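K5 lyase (Enterobacteria phage k1-5, PDB 2X3H) probably cleaves the K5 capsular polysaccharide, a glycosaminoglycan, by a lyase mechanism, acting as a trimeric phage tail-spike enzyme. Local coordinates at residues Ser67-Ala72 with Val94-Gly99; Cys217-Ser222 with Ala241-Gly246; Val329-Leu334 with Tyr363-Pro368. One frame throughout, in Å; residues are numbered along the deposited sequence.

Contact 1. Residues Ser67-Ala72 with Val94-Gly99; sequences SKPFGA and VTISDG. Unlike the reference sequence in segment 94-99: I96 (reference Val).
S97 holds OG between its backbone N and carbonyl carbon (chi1 70°), so the hydroxyl joins the backbone amide at S67 O. OG donates to S67 O at 2.7 Å, in the carbonyl plane on a lone pair. The amide N of S97 reaches the same S67 O at 2.9 Å, nearly along the C=O axis, and two donors thus fix this buried oxygen. T95 holds CG2 beside its own carbonyl carbon, placing that methyl 3.6 Å from S67 O. A water joins the segments a second time, 2.8 Å from S67 OG and donating to S97 O. Next along, K68 CA approaches T95 O at 3.5 Å in a CA-H...O contact, and P69 CD lies 4.0 Å from I96 CG1, the two side chains crossing at about a right angle. R116 also bonds S97 OG, while D98 OD1 is held by S118 and by the backbone N of A93 of the second subunit. From P69 to A72 the chain makes a type II turn. P69 leans on V83 and S87 of helix 81-88, and I96 touches I84 of that helix, F101 of strand 99-103 and L113 of strand 112-114.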
loop_
_atom_site.group_PDB
_atom_site.type_symbol
_atom_site.label_atom_id
_atom_site.label_comp_id
_atom_site.label_asym_id
_atom_site.label_seq_id
_atom_site.Cartn_x
_atom_site.Cartn_y
_atom_site.Cartn_z
ATOM N N SER A 67 -39.734 -18.067 -10.563
ATOM C CA SER A 67 -38.348 -18.531 -10.672
ATOM C C SER A 67 -37.778 -18.447 -12.092
ATOM O O SER A 67 -36.553 -18.370 -12.278
ATOM C CB SER A 67 -38.229 -19.948 -10.120
ATOM O OG SER A 67 -38.971 -20.855 -10.911
ATOM N N LYS A 68 -38.661 -18.473 -13.088
ATOM C CA LYS A 68 -38.272 -18.314 -14.483
ATOM C C LYS A 68 -39.449 -17.741 -15.272
ATOM O O LYS A 68 -40.594 -17.809 -14.812
ATOM C CB LYS A 68 -37.808 -19.649 -15.083
ATOM C CG LYS A 68 -38.888 -20.717 -15.094
ATOM C CD LYS A 68 -38.383 -22.054 -15.610
ATOM C CE LYS A 68 -39.512 -23.079 -15.557
ATOM N NZ LYS A 68 -39.096 -24.437 -16.026
ATOM N N PRO A 69 -39.169 -17.142 -16.442
ATOM C CA PRO A 69 -40.260 -16.580 -17.241
ATOM C C PRO A 69 -41.228 -17.646 -17.734
ATOM O O PRO A 69 -40.827 -18.787 -17.971
ATOM C CB PRO A 69 -39.535 -15.955 -18.433
ATOM C CG PRO A 69 -38.134 -15.705 -17.948
ATOM C CD PRO A 69 -37.854 -16.884 -17.052
ATOM N N PHE A 70 -42.491 -17.268 -17.894
ATOM C CA PHE A 70 -43.491 -18.178 -18.453
ATOM C C PHE A 70 -43.060 -18.659 -19.834
ATOM O O PHE A 70 -42.698 -17.856 -20.700
ATOM C CB PHE A 70 -44.855 -17.481 -18.510
ATOM C CG PHE A 70 -45.986 -18.372 -18.952
ATOM C CD1 PHE A 70 -46.364 -19.471 -18.191
ATOM C CD2 PHE A 70 -46.690 -18.095 -20.117
ATOM C CE1 PHE A 70 -47.422 -20.292 -18.594
ATOM C CE2 PHE A 70 -47.743 -18.912 -20.523
ATOM C CZ PHE A 70 -48.106 -20.012 -19.757
ATOM N N GLY A 71 -43.076 -19.974 -20.034
ATOM C CA GLY A 71 -42.730 -20.537 -21.331
ATOM C C GLY A 71 -41.288 -20.997 -21.444
ATOM O O GLY A 71 -40.928 -21.657 -22.413
ATOM N N ALA A 72 -40.459 -20.661 -20.459
ATOM C CA ALA A 72 -39.063 -21.099 -20.475
ATOM C C ALA A 72 -38.943 -22.497 -19.878
ATOM O O ALA A 72 -39.477 -22.768 -18.804
ATOM C CB ALA A 72 -38.183 -20.110 -19.714
ATOM N N VAL A 94 -35.847 -9.169 -14.290
ATOM C CA VAL A 94 -36.044 -10.518 -14.807
ATOM C C VAL A 94 -35.339 -11.508 -13.890
ATOM O O VAL A 94 -34.225 -11.243 -13.425
ATOM C CB VAL A 94 -35.481 -10.646 -16.252
ATOM C CG1 VAL A 94 -35.592 -12.073 -16.778
ATOM C CG2 VAL A 94 -36.184 -9.672 -17.202
ATOM N N THR A 95 -36.001 -12.628 -13.616
ATOM C CA THR A 95 -35.390 -13.714 -12.853
ATOM C C THR A 95 -35.315 -14.948 -13.735
ATOM O O THR A 95 -36.338 -15.407 -14.260
ATOM C CB THR A 95 -36.196 -14.053 -11.576
ATOM O OG1 THR A 95 -36.239 -12.918 -10.693
ATOM C CG2 THR A 95 -35.583 -15.261 -10.843
ATOM N N ILE A 96 -34.109 -15.474 -13.914
ATOM C CA ILE A 96 -33.912 -16.702 -14.666
ATOM C C ILE A 96 -33.102 -17.646 -13.780
ATOM O O ILE A 96 -31.878 -17.556 -13.703
ATOM C CB ILE A 96 -33.227 -16.441 -16.026
ATOM C CG1 ILE A 96 -34.086 -15.497 -16.870
ATOM C CG2 ILE A 96 -32.997 -17.744 -16.770
ATOM C CD1 ILE A 96 -33.445 -15.097 -18.191
ATOM N N SER A 97 -33.811 -18.532 -13.086
ATOM C CA SER A 97 -33.194 -19.373 -12.085
ATOM C C SER A 97 -33.692 -20.816 -12.150
ATOM O O SER A 97 -34.626 -21.128 -12.903
ATOM C CB SER A 97 -33.447 -18.780 -10.687
ATOM O OG SER A 97 -34.810 -18.898 -10.295
ATOM N N ASP A 98 -33.041 -21.679 -11.372
ATOM C CA ASP A 98 -33.446 -23.086 -11.197
ATOM C C ASP A 98 -33.516 -23.850 -12.520
ATOM O O ASP A 98 -34.491 -24.550 -12.804
ATOM C CB ASP A 98 -34.795 -23.191 -10.452
ATOM C CG ASP A 98 -34.719 -22.734 -8.997
ATOM O OD1 ASP A 98 -33.604 -22.579 -8.447
ATOM O OD2 ASP A 98 -35.800 -22.527 -8.390
ATOM N N GLY A 99 -32.476 -23.723 -13.330
ATOM C CA GLY A 99 -32.416 -24.464 -14.577
ATOM C C GLY A 99 -31.250 -24.083 -15.455
ATOM O O GLY A 99 -30.478 -23.168 -15.135
HETATM O O HOH W 1 -37.168 -21.960 -12.732
#

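Contact 2. Residues Cys217-Ser222 with Ala241-Gly246; sequences CVLADS and AVELKG
The carboxylate of D221 has the aliphatic chain of K245 over one face, with K245 CD 3.8 Å from D221 OD2; at its rim, OD1 takes the hydroxyl of S222 and OD2 takes a water. The E243 carboxylate likewise carries a methyl over one face: L219 CD1 lies 3.6 Å from E243 OE1. Both pairs sit on adjacent strands, 218-221 and 242-245, of neighbouring rungs of a parallel beta-helix; the strands run 12° apart, each beginning just after a corner of the chain. Their ladder is regular and in register. V218 O accepts from E243 N at 2.9 Å, E243 O then accepts from A220 N, and the bonds continue out to S222 N with K245 O.

Side chains alternate between two environments. V218, A220, V242 and L244 turn into the coil, where A220 CB meets L244 CD2 at 3.9 Å; I228 touches A220 and V242, and V253 touches V242 and L244. L219, D221, E243 and K245 project from the other face. L219 and E243 lie side by side there, pointing the same way; CG of L219 is anti to the backbone N (chi1 163°), and CD1 bends across to the E243 chain and to K245 CB. The extended K245 chain carries NZ to a salt bridge with E270. D221 OD2 and K245 NZ stay 4.6 Å apart and are linked through one water that donates to D221 OD2 at 2.7 Å and accepts from K245 NZ at 2.9 Å.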
loop_
_atom_site.group_PDB
_atom_site.type_symbol
_atom_site.label_atom_id
_atom_site.label_comp_id
_atom_site.label_asym_id
_atom_site.label_seq_id
_atom_site.Cartn_x
_atom_site.Cartn_y
_atom_site.Cartn_z
ATOM N N CYS A 217 -10.602 -12.506 -19.455
ATOM C CA CYS A 217 -11.801 -12.643 -18.648
ATOM C C CYS A 217 -12.617 -11.361 -18.702
ATOM O O CYS A 217 -13.645 -11.309 -19.362
ATOM C CB CYS A 217 -11.441 -13.018 -17.210
ATOM S SG CYS A 217 -12.880 -13.396 -16.198
ATOM N N VAL A 218 -12.148 -10.310 -18.036
ATOM C CA VAL A 218 -12.866 -9.034 -18.037
ATOM C C VAL A 218 -12.060 -8.035 -18.839
ATOM O O VAL A 218 -10.865 -7.899 -18.611
ATOM C CB VAL A 218 -12.987 -8.461 -16.605
ATOM C CG1 VAL A 218 -13.610 -7.037 -16.599
ATOM C CG2 VAL A 218 -13.783 -9.394 -15.703
ATOM N N LEU A 219 -12.717 -7.322 -19.747
ATOM C CA LEU A 219 -12.074 -6.242 -20.490
ATOM C C LEU A 219 -12.897 -4.972 -20.356
ATOM O O LEU A 219 -14.092 -4.975 -20.685
ATOM C CB LEU A 219 -11.950 -6.606 -21.973
ATOM C CG LEU A 219 -11.678 -5.409 -22.896
ATOM C CD1 LEU A 219 -10.379 -4.714 -22.501
ATOM C CD2 LEU A 219 -11.620 -5.864 -24.346
ATOM N N ALA A 220 -12.273 -3.904 -19.850
ATOM C CA ALA A 220 -12.886 -2.572 -19.833
ATOM C C ALA A 220 -12.159 -1.707 -20.852
ATOM O O ALA A 220 -11.054 -1.211 -20.593
ATOM C CB ALA A 220 -12.821 -1.949 -18.436
ATOM N N ASP A 221 -12.768 -1.562 -22.030
ATOM C CA ASP A 221 -12.177 -0.787 -23.116
ATOM C C ASP A 221 -12.649 0.653 -23.017
ATOM O O ASP A 221 -13.828 0.945 -23.252
ATOM C CB ASP A 221 -12.583 -1.384 -24.469
ATOM C CG ASP A 221 -11.969 -0.648 -25.655
ATOM O OD1 ASP A 221 -11.475 0.484 -25.488
ATOM O OD2 ASP A 221 -11.983 -1.212 -26.776
ATOM N N SER A 222 -11.729 1.542 -22.640
ATOM C CA SER A 222 -11.986 2.977 -22.643
ATOM C C SER A 222 -13.057 3.428 -21.639
ATOM O O SER A 222 -13.715 4.444 -21.831
ATOM C CB SER A 222 -12.302 3.460 -24.069
ATOM O OG SER A 222 -11.228 3.133 -24.946
ATOM N N ALA A 241 -6.781 -11.873 -16.565
ATOM C CA ALA A 241 -7.959 -11.754 -15.711
ATOM C C ALA A 241 -8.696 -10.429 -15.920
ATOM O O ALA A 241 -9.917 -10.410 -16.023
ATOM C CB ALA A 241 -7.574 -11.930 -14.233
ATOM N N VAL A 242 -7.945 -9.324 -15.963
ATOM C CA VAL A 242 -8.530 -8.006 -16.185
ATOM C C VAL A 242 -7.663 -7.218 -17.150
ATOM O O VAL A 242 -6.488 -6.977 -16.873
ATOM C CB VAL A 242 -8.655 -7.189 -14.870
ATOM C CG1 VAL A 242 -9.174 -5.770 -15.170
ATOM C CG2 VAL A 242 -9.587 -7.893 -13.883
ATOM N N GLU A 243 -8.245 -6.814 -18.278
ATOM C CA GLU A 243 -7.588 -5.858 -19.174
ATOM C C GLU A 243 -8.282 -4.486 -19.137
ATOM O O GLU A 243 -9.515 -4.409 -19.225
ATOM C CB GLU A 243 -7.552 -6.369 -20.632
ATOM C CG GLU A 243 -6.996 -5.269 -21.548
ATOM C CD GLU A 243 -6.809 -5.630 -23.022
ATOM O OE1 GLU A 243 -7.496 -6.530 -23.553
ATOM O OE2 GLU A 243 -5.967 -4.952 -23.666
ATOM N N LEU A 244 -7.490 -3.418 -18.986
ATOM C CA LEU A 244 -7.936 -2.056 -19.270
ATOM C C LEU A 244 -7.345 -1.715 -20.632
ATOM O O LEU A 244 -6.180 -2.011 -20.897
ATOM C CB LEU A 244 -7.405 -1.072 -18.226
ATOM C CG LEU A 244 -7.871 -1.263 -16.782
ATOM C CD1 LEU A 244 -7.213 -0.210 -15.882
ATOM C CD2 LEU A 244 -9.409 -1.250 -16.640
ATOM N N LYS A 245 -8.135 -1.061 -21.480
ATOM C CA LYS A 245 -7.718 -0.855 -22.861
ATOM C C LYS A 245 -8.011 0.553 -23.358
ATOM O O LYS A 245 -8.955 1.202 -22.901
ATOM C CB LYS A 245 -8.443 -1.868 -23.751
ATOM C CG LYS A 245 -7.963 -1.952 -25.190
ATOM C CD LYS A 245 -8.745 -3.048 -25.935
ATOM C CE LYS A 245 -8.203 -3.251 -27.341
ATOM N NZ LYS A 245 -8.909 -4.418 -27.995
ATOM N N GLY A 246 -7.195 1.017 -24.294
ATOM C CA GLY A 246 -7.444 2.303 -24.948
ATOM C C GLY A 246 -7.376 3.475 -23.995
ATOM O O GLY A 246 -6.438 3.600 -23.225
HETATM O O HOH W 2 -11.685 -3.791 -27.655
#

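Contact 3. Residues Val329-Leu334 with Tyr363-Pro368; sequences VINNVL and YASVFP
I330 and A364 meet CB to CB at 4.2 Å, and beyond a bulge V333 CB sits 4.1 Å from V366 CG1; these four side chains share the face turned into the coil, where V321, V323, I352 and F355 pack against them. On the reverse face L334 CD1 rests 3.9 Å from F367 CB, the two side chains crossing at about a right angle, and V329 CG1 touches the Y363 ring obliquely. The carbonyl oxygen of V333 lies at the edge of the F367 ring, in its plane, 3.6 Å from F367 CD1.

Between these pairs the parallel register slips by one residue, a beta bulge at N331 and N332, with N332 at positive phi (62°). S365 faces the bulge. Its OG stands between the backbone N and carbonyl carbon (chi1 57°), aimed across at the bulge, and accepts from N332 N at 2.9 Å in a fairly straight bond of 164° at the hydrogen. Its carbonyl O takes V333 N at 3.0 Å, while its own N donates to I330 O at 2.9 Å. One serine thus spans the bulge with three bonds, and regular pairing resumes where F367 N meets V333 O.

Further out, Y363 OH bonds E388. The F367 ring meets Y363 of the second subunit edge-to-face, and Y363 meets F367 of the third in the same way. This is parallel strand pairing with a beta bulge in a beta-helix, the Y363 and F367 face meeting the other subunits, consistent with a trimeric tail spike.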
loop_
_atom_site.group_PDB
_atom_site.type_symbol
_atom_site.label_atom_id
_atom_site.label_comp_id
_atom_site.label_asym_id
_atom_site.label_seq_id
_atom_site.Cartn_x
_atom_site.Cartn_y
_atom_site.Cartn_z
ATOM N N VAL A 329 3.616 4.346 -11.091
ATOM C CA VAL A 329 4.121 3.950 -9.786
ATOM C C VAL A 329 3.769 2.492 -9.597
ATOM O O VAL A 329 2.610 2.112 -9.755
ATOM C CB VAL A 329 3.445 4.770 -8.661
ATOM C CG1 VAL A 329 3.781 4.184 -7.264
ATOM C CG2 VAL A 329 3.826 6.244 -8.773
ATOM N N ILE A 330 4.763 1.673 -9.272
ATOM C CA ILE A 330 4.545 0.244 -9.090
ATOM C C ILE A 330 5.059 -0.078 -7.687
ATOM O O ILE A 330 6.261 -0.165 -7.463
ATOM C CB ILE A 330 5.313 -0.563 -10.168
ATOM C CG1 ILE A 330 4.847 -0.164 -11.574
ATOM C CG2 ILE A 330 5.162 -2.065 -9.950
ATOM C CD1 ILE A 330 5.942 -0.271 -12.611
ATOM N N ASN A 331 4.143 -0.225 -6.734
ATOM C CA ASN A 331 4.535 -0.372 -5.333
ATOM C C ASN A 331 4.352 -1.800 -4.820
ATOM O O ASN A 331 3.324 -2.431 -5.055
ATOM C CB ASN A 331 3.768 0.630 -4.446
ATOM C CG ASN A 331 4.466 0.881 -3.092
ATOM O OD1 ASN A 331 3.898 0.611 -2.040
ATOM N ND2 ASN A 331 5.693 1.392 -3.124
ATOM N N ASN A 332 5.377 -2.307 -4.147
ATOM C CA ASN A 332 5.323 -3.594 -3.448
ATOM C C ASN A 332 5.061 -4.787 -4.360
ATOM O O ASN A 332 4.011 -5.426 -4.266
ATOM C CB ASN A 332 4.276 -3.561 -2.330
ATOM C CG ASN A 332 4.651 -2.628 -1.202
ATOM O OD1 ASN A 332 3.788 -2.222 -0.421
ATOM N ND2 ASN A 332 5.921 -2.275 -1.120
ATOM N N VAL A 333 6.025 -5.086 -5.225
ATOM C CA VAL A 333 6.011 -6.310 -6.024
ATOM C C VAL A 333 6.808 -7.379 -5.278
ATOM O O VAL A 333 8.029 -7.279 -5.155
ATOM C CB VAL A 333 6.635 -6.105 -7.414
ATOM C CG1 VAL A 333 6.494 -7.366 -8.256
ATOM C CG2 VAL A 333 5.984 -4.912 -8.116
ATOM N N LEU A 334 6.118 -8.391 -4.776
ATOM C CA LEU A 334 6.767 -9.499 -4.081
ATOM C C LEU A 334 6.762 -10.688 -5.034
ATOM O O LEU A 334 5.700 -11.208 -5.384
ATOM C CB LEU A 334 6.008 -9.809 -2.786
ATOM C CG LEU A 334 6.429 -11.028 -1.948
ATOM C CD1 LEU A 334 7.903 -11.347 -2.002
ATOM C CD2 LEU A 334 5.888 -10.962 -0.507
ATOM N N TYR A 363 8.482 4.547 -11.143
ATOM C CA TYR A 363 9.007 4.124 -9.834
ATOM C C TYR A 363 8.590 2.676 -9.610
ATOM O O TYR A 363 7.447 2.326 -9.906
ATOM C CB TYR A 363 8.400 4.985 -8.709
ATOM C CG TYR A 363 8.711 4.471 -7.318
ATOM C CD1 TYR A 363 9.871 4.861 -6.667
ATOM C CD2 TYR A 363 7.847 3.611 -6.659
ATOM C CE1 TYR A 363 10.185 4.384 -5.390
ATOM C CE2 TYR A 363 8.130 3.146 -5.367
ATOM C CZ TYR A 363 9.303 3.532 -4.744
ATOM O OH TYR A 363 9.583 3.042 -3.484
ATOM N N ALA A 364 9.478 1.843 -9.055
ATOM C CA ALA A 364 9.061 0.491 -8.633
ATOM C C ALA A 364 9.706 0.149 -7.308
ATOM O O ALA A 364 10.903 0.377 -7.133
ATOM C CB ALA A 364 9.463 -0.547 -9.690
ATOM N N SER A 365 8.933 -0.410 -6.385
ATOM C CA SER A 365 9.519 -0.967 -5.154
ATOM C C SER A 365 9.300 -2.471 -5.166
ATOM O O SER A 365 8.171 -2.940 -5.332
ATOM C CB SER A 365 8.937 -0.309 -3.899
ATOM O OG SER A 365 7.526 -0.437 -3.838
ATOM N N VAL A 366 10.388 -3.218 -4.996
ATOM C CA VAL A 366 10.380 -4.639 -5.324
ATOM C C VAL A 366 11.094 -5.520 -4.302
ATOM O O VAL A 366 12.020 -5.068 -3.619
ATOM C CB VAL A 366 10.997 -4.879 -6.716
ATOM C CG1 VAL A 366 10.217 -4.079 -7.783
ATOM C CG2 VAL A 366 12.464 -4.507 -6.721
ATOM N N PHE A 367 10.659 -6.781 -4.257
ATOM C CA PHE A 367 11.172 -7.788 -3.335
ATOM C C PHE A 367 11.459 -9.055 -4.159
ATOM O O PHE A 367 10.574 -9.914 -4.295
ATOM C CB PHE A 367 10.095 -8.117 -2.283
ATOM C CG PHE A 367 9.695 -6.946 -1.432
ATOM C CD1 PHE A 367 8.683 -6.088 -1.841
ATOM C CD2 PHE A 367 10.344 -6.689 -0.229
ATOM C CE1 PHE A 367 8.315 -4.988 -1.044
ATOM C CE2 PHE A 367 9.993 -5.618 0.559
ATOM C CZ PHE A 367 8.983 -4.761 0.166
ATOM N N PRO A 368 12.668 -9.168 -4.743
ATOM C CA PRO A 368 13.077 -10.353 -5.518
ATOM C C PRO A 368 13.465 -11.515 -4.587
ATOM O O PRO A 368 14.646 -11.847 -4.434
ATOM C CB PRO A 368 14.271 -9.843 -6.335
ATOM C CG PRO A 368 14.891 -8.779 -5.432
ATOM C CD PRO A 368 13.700 -8.105 -4.754
#

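In the fold
The three contacts follow one another along the chain, each closing before the next opens, at well-separated levels of an elongated molecule built on a parallel beta-helix. Contact 1 lies toward the N-terminal end, about 43 Å from the chain centre, where a loop between two helices meets strand 94-95. Centres of contacts 1 and 2 are about 31 Å apart, those of 2 and 3 about 23 Å, and those of 1 and 3 about 48 Å. Contacts 1 and 3 reach the same run of parallel strands; contact 2 lies on another face, among strands 106-108 to 266-268, and no other chain touches it. Contacts 1 and 3 both meet neighbouring subunits, so the trimer is joined at distant levels.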